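Local coordinates for C-type diheme-containing protein (Kuenenia stuttgartiensis, PDB 6H5L) that probably carries electrons through its covalently bound c-type hemes, as one component of a large reductase complex from an anammox bacterium, at residues C138-G143 with G150-E155; S154-D159 with G193-S198. All blocks are in the same frame, centred on the assembly; numbering follows the deposited sequence.

Contact 1 of 2, residues C138-G143 with G150-E155; sequences CWKCHG and GPSASE. With HEC (heme c), chain K.
Lys140, Cys141 and Pro151 bury the most surface where the heme-binding helix of a c-type cytochrome meets the loop that follows it. The helix brings mainly backbone to the meeting. Ser152 N donates to Lys140 O at 3.0 Å, standing 38° out of the carbonyl plane, while Pro151, lacking an N-H, lays its CD 3.2 Å from that same Lys140 O. Gly150 comes close to the helix backbone, its CA making a CH···O contact with Trp139 O, and a side chain at this glycine would collide with the carbonyls of Trp139 and Lys140. The Pro151 and Trp139 side chains cross at about a right angle, Pro151 CG lying 4.1 Å from Trp139 CZ3. Over one face of the indole, toward its rim, lies Lys140 CD, brought there by a chain bent at chi2 (-71°). The CB of Cys141 points away from the loop, and its SG is covalently bonded to HEC CAC; Cys138 SG holds CAB, and His142 NE2 binds the iron, completing the CXXCH motif. On the loop side, Ala153 CB is 3.3 Å from Cys141 O. Helix 139-142 thus lies between heme and loop, hydrogen-bonded to helix 122-135 by Tyr132 OH at Gly143 O and Glu133 O at Trp139 NE1.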
loop_
_atom_site.group_PDB
_atom_site.type_symbol
_atom_site.label_atom_id
_atom_site.label_comp_id
_atom_site.label_asym_id
_atom_site.label_seq_id
_atom_site.Cartn_x
_atom_site.Cartn_y
_atom_site.Cartn_z
ATOM N N CYS B 138 13.258 -26.039 -27.262
ATOM C CA CYS B 138 13.702 -26.595 -25.992
ATOM C C CYS B 138 12.631 -26.494 -24.917
ATOM O O CYS B 138 12.696 -27.226 -23.923
ATOM C CB CYS B 138 14.974 -25.887 -25.530
ATOM S SG CYS B 138 16.133 -25.512 -26.862
ATOM N N TRP B 139 11.648 -25.609 -25.095
ATOM C CA TRP B 139 10.545 -25.488 -24.149
ATOM C C TRP B 139 9.694 -26.749 -24.078
ATOM O O TRP B 139 8.876 -26.872 -23.160
ATOM C CB TRP B 139 9.672 -24.290 -24.521
ATOM C CG TRP B 139 9.133 -24.365 -25.913
ATOM C CD1 TRP B 139 9.727 -23.899 -27.050
ATOM C CD2 TRP B 139 7.890 -24.948 -26.320
ATOM N NE1 TRP B 139 8.931 -24.154 -28.140
ATOM C CE2 TRP B 139 7.797 -24.797 -27.718
ATOM C CE3 TRP B 139 6.847 -25.581 -25.639
ATOM C CZ2 TRP B 139 6.702 -25.258 -28.446
ATOM C CZ3 TRP B 139 5.762 -26.038 -26.363
ATOM C CH2 TRP B 139 5.698 -25.874 -27.752
ATOM N N LYS B 140 9.853 -27.673 -25.029
ATOM C CA LYS B 140 9.142 -28.947 -24.981
ATOM C C LYS B 140 9.394 -29.668 -23.661
ATOM O O LYS B 140 8.456 -29.996 -22.926
ATOM C CB LYS B 140 9.561 -29.819 -26.169
ATOM C CG LYS B 140 8.955 -29.394 -27.500
ATOM C CD LYS B 140 7.463 -29.690 -27.545
ATOM C CE LYS B 140 6.844 -29.234 -28.854
ATOM N NZ LYS B 140 7.462 -29.924 -30.019
ATOM N N CYS B 141 10.665 -29.910 -23.340
ATOM C CA CYS B 141 11.030 -30.547 -22.080
ATOM C C CYS B 141 11.211 -29.546 -20.944
ATOM O O CYS B 141 10.786 -29.810 -19.815
ATOM C CB CYS B 141 12.318 -31.359 -22.253
ATOM S SG CYS B 141 12.233 -32.724 -23.447
ATOM N N HIS B 142 11.820 -28.392 -21.220
ATOM C CA HIS B 142 12.237 -27.474 -20.166
ATOM C C HIS B 142 11.241 -26.360 -19.878
ATOM O O HIS B 142 11.327 -25.740 -18.812
ATOM C CB HIS B 142 13.592 -26.848 -20.518
ATOM C CG HIS B 142 14.733 -27.815 -20.473
ATOM N ND1 HIS B 142 15.320 -28.215 -19.293
ATOM C CD2 HIS B 142 15.395 -28.461 -21.462
ATOM C CE1 HIS B 142 16.294 -29.069 -19.554
ATOM N NE2 HIS B 142 16.360 -29.235 -20.864
ATOM N N GLY B 143 10.309 -26.085 -20.784
ATOM C CA GLY B 143 9.356 -25.014 -20.584
ATOM C C GLY B 143 9.844 -23.685 -21.130
ATOM O O GLY B 143 11.013 -23.500 -21.469
ATOM N N GLY B 150 7.561 -28.162 -19.169
ATOM C CA GLY B 150 7.075 -28.240 -20.525
ATOM C C GLY B 150 6.116 -29.397 -20.712
ATOM O O GLY B 150 5.922 -30.226 -19.815
ATOM N N PRO B 151 5.494 -29.477 -21.892
ATOM C CA PRO B 151 4.525 -30.563 -22.127
ATOM C C PRO B 151 5.137 -31.952 -22.048
ATOM O O PRO B 151 4.510 -32.868 -21.502
ATOM C CB PRO B 151 3.986 -30.250 -23.531
ATOM C CG PRO B 151 5.034 -29.387 -24.165
ATOM C CD PRO B 151 5.617 -28.576 -23.051
ATOM N N SER B 152 6.349 -32.134 -22.566
ATOM C CA SER B 152 7.000 -33.437 -22.588
ATOM C C SER B 152 7.858 -33.698 -21.354
ATOM O O SER B 152 8.650 -34.646 -21.358
ATOM C CB SER B 152 7.858 -33.572 -23.848
ATOM O OG SER B 152 7.093 -33.323 -25.014
ATOM N N ALA B 153 7.711 -32.894 -20.298
ATOM C CA ALA B 153 8.643 -32.964 -19.175
ATOM C C ALA B 153 8.432 -34.224 -18.344
ATOM O O ALA B 153 9.383 -34.968 -18.077
ATOM C CB ALA B 153 8.505 -31.717 -18.302
ATOM N N SER B 154 7.192 -34.478 -17.919
ATOM C CA SER B 154 6.931 -35.562 -16.976
ATOM C C SER B 154 7.204 -36.942 -17.563
ATOM O O SER B 154 7.398 -37.896 -16.801
ATOM C CB SER B 154 5.484 -35.490 -16.482
ATOM O OG SER B 154 5.263 -34.320 -15.713
ATOM N N GLU B 155 7.232 -37.073 -18.887
ATOM C CA GLU B 155 7.317 -38.376 -19.531
ATOM C C GLU B 155 8.740 -38.788 -19.889
ATOM O O GLU B 155 8.933 -39.892 -20.407
ATOM C CB GLU B 155 6.456 -38.389 -20.796
ATOM C CG GLU B 155 7.029 -37.557 -21.927
ATOM C CD GLU B 155 6.029 -37.311 -23.034
ATOM O OE1 GLU B 155 4.817 -37.495 -22.792
ATOM O OE2 GLU B 155 6.454 -36.933 -24.146
HETATM FE FE HEC K . 17.720 -30.194 -21.974
HETATM C CHA HEC K . 19.524 -31.135 -19.208
HETATM C CHB HEC K . 19.262 -27.122 -21.915
HETATM C CHC HEC K . 16.201 -29.363 -24.939
HETATM C CHD HEC K . 15.643 -32.891 -21.645
HETATM N NA HEC K . 19.180 -29.312 -20.811
HETATM C C1A HEC K . 19.700 -29.840 -19.645
HETATM C C2A HEC K . 20.459 -28.798 -18.979
HETATM C C3A HEC K . 20.383 -27.690 -19.725
HETATM C C4A HEC K . 19.578 -27.991 -20.893
HETATM C CMA HEC K . 21.034 -26.323 -19.414
HETATM C CAA HEC K . 21.212 -28.952 -17.635
HETATM C CBA HEC K . 22.714 -29.079 -17.880
HETATM C CGA HEC K . 23.423 -29.269 -16.564
HETATM O O1A HEC K . 22.730 -29.431 -15.526
HETATM O O2A HEC K . 24.680 -29.264 -16.550
HETATM N NB HEC K . 17.667 -28.513 -23.167
HETATM C C1B HEC K . 18.513 -27.430 -23.032
HETATM C C2B HEC K . 18.489 -26.680 -24.271
HETATM C C3B HEC K . 17.641 -27.294 -25.112
HETATM C C4B HEC K . 17.110 -28.460 -24.431
HETATM C CMB HEC K . 19.296 -25.385 -24.516
HETATM C CAB HEC K . 17.261 -26.874 -26.551
HETATM C CBB HEC K . 18.475 -26.860 -27.506
HETATM N NC HEC K . 16.174 -30.956 -23.066
HETATM C C1C HEC K . 15.758 -30.506 -24.305
HETATM C C2C HEC K . 14.883 -31.511 -24.877
HETATM C C3C HEC K . 14.627 -32.413 -23.918
HETATM C C4C HEC K . 15.503 -32.131 -22.790
HETATM C CMC HEC K . 14.067 -31.307 -26.177
HETATM C CAC HEC K . 13.680 -33.632 -24.032
HETATM C CBC HEC K . 14.220 -34.645 -25.064
HETATM N ND HEC K . 17.593 -31.767 -20.616
HETATM C C1D HEC K . 16.662 -32.799 -20.715
HETATM C C2D HEC K . 16.941 -33.765 -19.674
HETATM C C3D HEC K . 18.155 -33.217 -18.911
HETATM C C4D HEC K . 18.489 -31.973 -19.567
HETATM C CMD HEC K . 16.175 -35.075 -19.393
HETATM C CAD HEC K . 18.873 -33.853 -17.699
HETATM C CBD HEC K . 18.123 -33.505 -16.417
HETATM C CGD HEC K . 18.729 -34.237 -15.248
HETATM O O1D HEC K . 19.829 -34.829 -15.408
HETATM O O2D HEC K . 18.110 -34.232 -14.152
#

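Contact 2 of 2, residues S154-D159 with G193-S198; sequences SEQEDD and GTPMPS. With HEC (heme c), chain K.
Asp159 N donates to Gly193 O at 2.9 Å, with an angle of 155° at the hydrogen, and so joins two loops that run roughly antiparallel where they touch. The acceptor belongs to a glycine whose positive phi would jam a side chain against the preceding carbonyl. Asp159 bends back over the same residue: with CG beside its own backbone N (chi1 -71°), OD2 comes 3.2 Å from Gly193 CA. Further along, Pro195 packs its ring carbons against two oxygens by van der Waals contact, CD near Glu157 O and CG 3.4 Å from Gln156 OE1. Its hydrocarbon contacts are with the heme, CG lying 3.7 Å from the methyl HEC CMD. Gln156, its chain folded at chi2 (-57°), lays its amide alongside both proline and heme, CD being 3.9 Å from HEC CAC, and NE2 is hydrogen-bonded to Ser152 O. Were Gln156 replaced by an alanine, Ser152 O would probably lose this donor and a gap would open beside Pro195 and the heme. Next to the proline, Met196 SD binds the iron at 2.3 Å, opposite His142. Thr194 OG1, hydrogen-bonded to Leu191 O, also receives a weak hydrogen bond from Met196 N. Histidine-methionine ligation is the classic arrangement of cytochrome c, and the thioether ligand generally stabilises ferrous iron, consistent with a role in electron transfer.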
loop_
_atom_site.group_PDB
_atom_site.type_symbol
_atom_site.label_atom_id
_atom_site.label_comp_id
_atom_site.label_asym_id
_atom_site.label_seq_id
_atom_site.Cartn_x
_atom_site.Cartn_y
_atom_site.Cartn_z
ATOM N N SER B 154 7.192 -34.478 -17.919
ATOM C CA SER B 154 6.931 -35.562 -16.976
ATOM C C SER B 154 7.204 -36.942 -17.563
ATOM O O SER B 154 7.398 -37.896 -16.801
ATOM C CB SER B 154 5.484 -35.490 -16.482
ATOM O OG SER B 154 5.263 -34.320 -15.713
ATOM N N GLU B 155 7.232 -37.073 -18.887
ATOM C CA GLU B 155 7.317 -38.376 -19.531
ATOM C C GLU B 155 8.740 -38.788 -19.889
ATOM O O GLU B 155 8.933 -39.892 -20.407
ATOM C CB GLU B 155 6.456 -38.389 -20.796
ATOM C CG GLU B 155 7.029 -37.557 -21.927
ATOM C CD GLU B 155 6.029 -37.311 -23.034
ATOM O OE1 GLU B 155 4.817 -37.495 -22.792
ATOM O OE2 GLU B 155 6.454 -36.933 -24.146
ATOM N N GLN B 156 9.734 -37.942 -19.634
ATOM C CA GLN B 156 11.101 -38.277 -20.005
ATOM C C GLN B 156 11.645 -39.389 -19.114
ATOM O O GLN B 156 11.266 -39.523 -17.948
ATOM C CB GLN B 156 11.996 -37.042 -19.913
ATOM C CG GLN B 156 11.521 -35.876 -20.759
ATOM C CD GLN B 156 11.388 -36.239 -22.225
ATOM O OE1 GLN B 156 12.254 -36.902 -22.794
ATOM N NE2 GLN B 156 10.293 -35.810 -22.843
ATOM N N GLU B 157 12.545 -40.196 -19.676
ATOM C CA GLU B 157 13.074 -41.357 -18.976
ATOM C C GLU B 157 14.549 -41.548 -19.295
ATOM O O GLU B 157 15.025 -41.176 -20.370
ATOM C CB GLU B 157 12.304 -42.634 -19.335
ATOM C CG GLU B 157 10.956 -42.751 -18.657
ATOM C CD GLU B 157 10.448 -44.175 -18.630
ATOM O OE1 GLU B 157 11.072 -45.043 -19.277
ATOM O OE2 GLU B 157 9.430 -44.430 -17.955
ATOM N N ASP B 158 15.265 -42.139 -18.338
ATOM C CA ASP B 158 16.658 -42.512 -18.523
ATOM C C ASP B 158 16.793 -43.603 -19.583
ATOM O O ASP B 158 15.813 -44.189 -20.050
ATOM C CB ASP B 158 17.260 -43.025 -17.213
ATOM C CG ASP B 158 17.652 -41.914 -16.267
ATOM O OD1 ASP B 158 17.961 -40.800 -16.741
ATOM O OD2 ASP B 158 17.659 -42.161 -15.044
ATOM N N ASP B 159 18.041 -43.877 -19.957
ATOM C CA ASP B 159 18.349 -45.129 -20.630
ATOM C C ASP B 159 18.408 -46.297 -19.654
ATOM O O ASP B 159 18.490 -47.449 -20.092
ATOM C CB ASP B 159 19.671 -45.015 -21.394
ATOM C CG ASP B 159 19.561 -44.128 -22.620
ATOM O OD1 ASP B 159 18.427 -43.904 -23.091
ATOM O OD2 ASP B 159 20.609 -43.666 -23.119
ATOM N N GLY B 193 23.120 -41.078 -21.846
ATOM C CA GLY B 193 22.183 -41.805 -21.021
ATOM C C GLY B 193 20.862 -41.105 -20.791
ATOM O O GLY B 193 19.961 -41.701 -20.189
ATOM N N THR B 194 20.722 -39.865 -21.243
ATOM C CA THR B 194 19.528 -39.061 -21.056
ATOM C C THR B 194 18.996 -38.605 -22.406
ATOM O O THR B 194 19.739 -38.571 -23.392
ATOM C CB THR B 194 19.824 -37.836 -20.175
ATOM O OG1 THR B 194 20.586 -36.880 -20.925
ATOM C CG2 THR B 194 20.609 -38.243 -18.941
ATOM N N PRO B 195 17.708 -38.249 -22.489
ATOM C CA PRO B 195 17.171 -37.713 -23.749
ATOM C C PRO B 195 17.704 -36.338 -24.114
ATOM O O PRO B 195 17.296 -35.793 -25.147
ATOM C CB PRO B 195 15.655 -37.669 -23.492
ATOM C CG PRO B 195 15.523 -37.593 -22.015
ATOM C CD PRO B 195 16.652 -38.426 -21.476
ATOM N N MET B 196 18.590 -35.756 -23.305
ATOM C CA MET B 196 19.248 -34.494 -23.617
ATOM C C MET B 196 20.415 -34.760 -24.559
ATOM O O MET B 196 21.467 -35.247 -24.122
ATOM C CB MET B 196 19.730 -33.807 -22.337
ATOM C CG MET B 196 20.499 -32.518 -22.566
ATOM S SD MET B 196 19.462 -31.156 -23.128
ATOM C CE MET B 196 20.715 -29.948 -23.545
ATOM N N PRO B 197 20.275 -34.457 -25.851
ATOM C CA PRO B 197 21.307 -34.856 -26.814
ATOM C C PRO B 197 22.415 -33.826 -26.951
ATOM O O PRO B 197 22.425 -32.807 -26.254
ATOM C CB PRO B 197 20.511 -34.993 -28.115
ATOM C CG PRO B 197 19.483 -33.903 -27.996
ATOM C CD PRO B 197 19.163 -33.753 -26.514
ATOM N N SER B 198 23.358 -34.092 -27.850
ATOM C CA SER B 198 24.372 -33.118 -28.216
ATOM C C SER B 198 23.870 -32.261 -29.368
ATOM O O SER B 198 23.212 -32.756 -30.289
ATOM C CB SER B 198 25.677 -33.811 -28.614
ATOM O OG SER B 198 26.642 -32.869 -29.051
HETATM FE FE HEC K . 17.720 -30.194 -21.974
HETATM C CHA HEC K . 19.524 -31.135 -19.208
HETATM C CHB HEC K . 19.262 -27.122 -21.915
HETATM C CHC HEC K . 16.201 -29.363 -24.939
HETATM C CHD HEC K . 15.643 -32.891 -21.645
HETATM N NA HEC K . 19.180 -29.312 -20.811
HETATM C C1A HEC K . 19.700 -29.840 -19.645
HETATM C C2A HEC K . 20.459 -28.798 -18.979
HETATM C C3A HEC K . 20.383 -27.690 -19.725
HETATM C C4A HEC K . 19.578 -27.991 -20.893
HETATM C CMA HEC K . 21.034 -26.323 -19.414
HETATM C CAA HEC K . 21.212 -28.952 -17.635
HETATM C CBA HEC K . 22.714 -29.079 -17.880
HETATM C CGA HEC K . 23.423 -29.269 -16.564
HETATM O O1A HEC K . 22.730 -29.431 -15.526
HETATM O O2A HEC K . 24.680 -29.264 -16.550
HETATM N NB HEC K . 17.667 -28.513 -23.167
HETATM C C1B HEC K . 18.513 -27.430 -23.032
HETATM C C2B HEC K . 18.489 -26.680 -24.271
HETATM C C3B HEC K . 17.641 -27.294 -25.112
HETATM C C4B HEC K . 17.110 -28.460 -24.431
HETATM C CMB HEC K . 19.296 -25.385 -24.516
HETATM C CAB HEC K . 17.261 -26.874 -26.551
HETATM C CBB HEC K . 18.475 -26.860 -27.506
HETATM N NC HEC K . 16.174 -30.956 -23.066
HETATM C C1C HEC K . 15.758 -30.506 -24.305
HETATM C C2C HEC K . 14.883 -31.511 -24.877
HETATM C C3C HEC K . 14.627 -32.413 -23.918
HETATM C C4C HEC K . 15.503 -32.131 -22.790
HETATM C CMC HEC K . 14.067 -31.307 -26.177
HETATM C CAC HEC K . 13.680 -33.632 -24.032
HETATM C CBC HEC K . 14.220 -34.645 -25.064
HETATM N ND HEC K . 17.593 -31.767 -20.616
HETATM C C1D HEC K . 16.662 -32.799 -20.715
HETATM C C2D HEC K . 16.941 -33.765 -19.674
HETATM C C3D HEC K . 18.155 -33.217 -18.911
HETATM C C4D HEC K . 18.489 -31.973 -19.567
HETATM C CMD HEC K . 16.175 -35.075 -19.393
HETATM C CAD HEC K . 18.873 -33.853 -17.699
HETATM C CBD HEC K . 18.123 -33.505 -16.417
HETATM C CGD HEC K . 18.729 -34.237 -15.248
HETATM O O1D HEC K . 19.829 -34.829 -15.408
HETATM O O2D HEC K . 18.110 -34.232 -14.152
#

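How the contacts relate
From the N terminus, the chain passes through the part that binds the other heme, then helix 122-135, before reaching contact 1, which closes a short loop of six residues behind the CXXCH helix. The chain then runs directly into contact 2, since Ser154 and Glu155 belong to both. Contact 2 closes a much longer excursion of 33 residues that includes helix 180-189. The two closures therefore follow one another, neither crossing nor nesting. Their centres lie about 11 Å apart, and the same heme c stands between their iron ligands, His142 and Met196. The segment 154-159, continuing from contact 1, brings Gln156 NE2 within 3.7 Å of Cys141 SG and so links the CXXCH helix to the methionine loop.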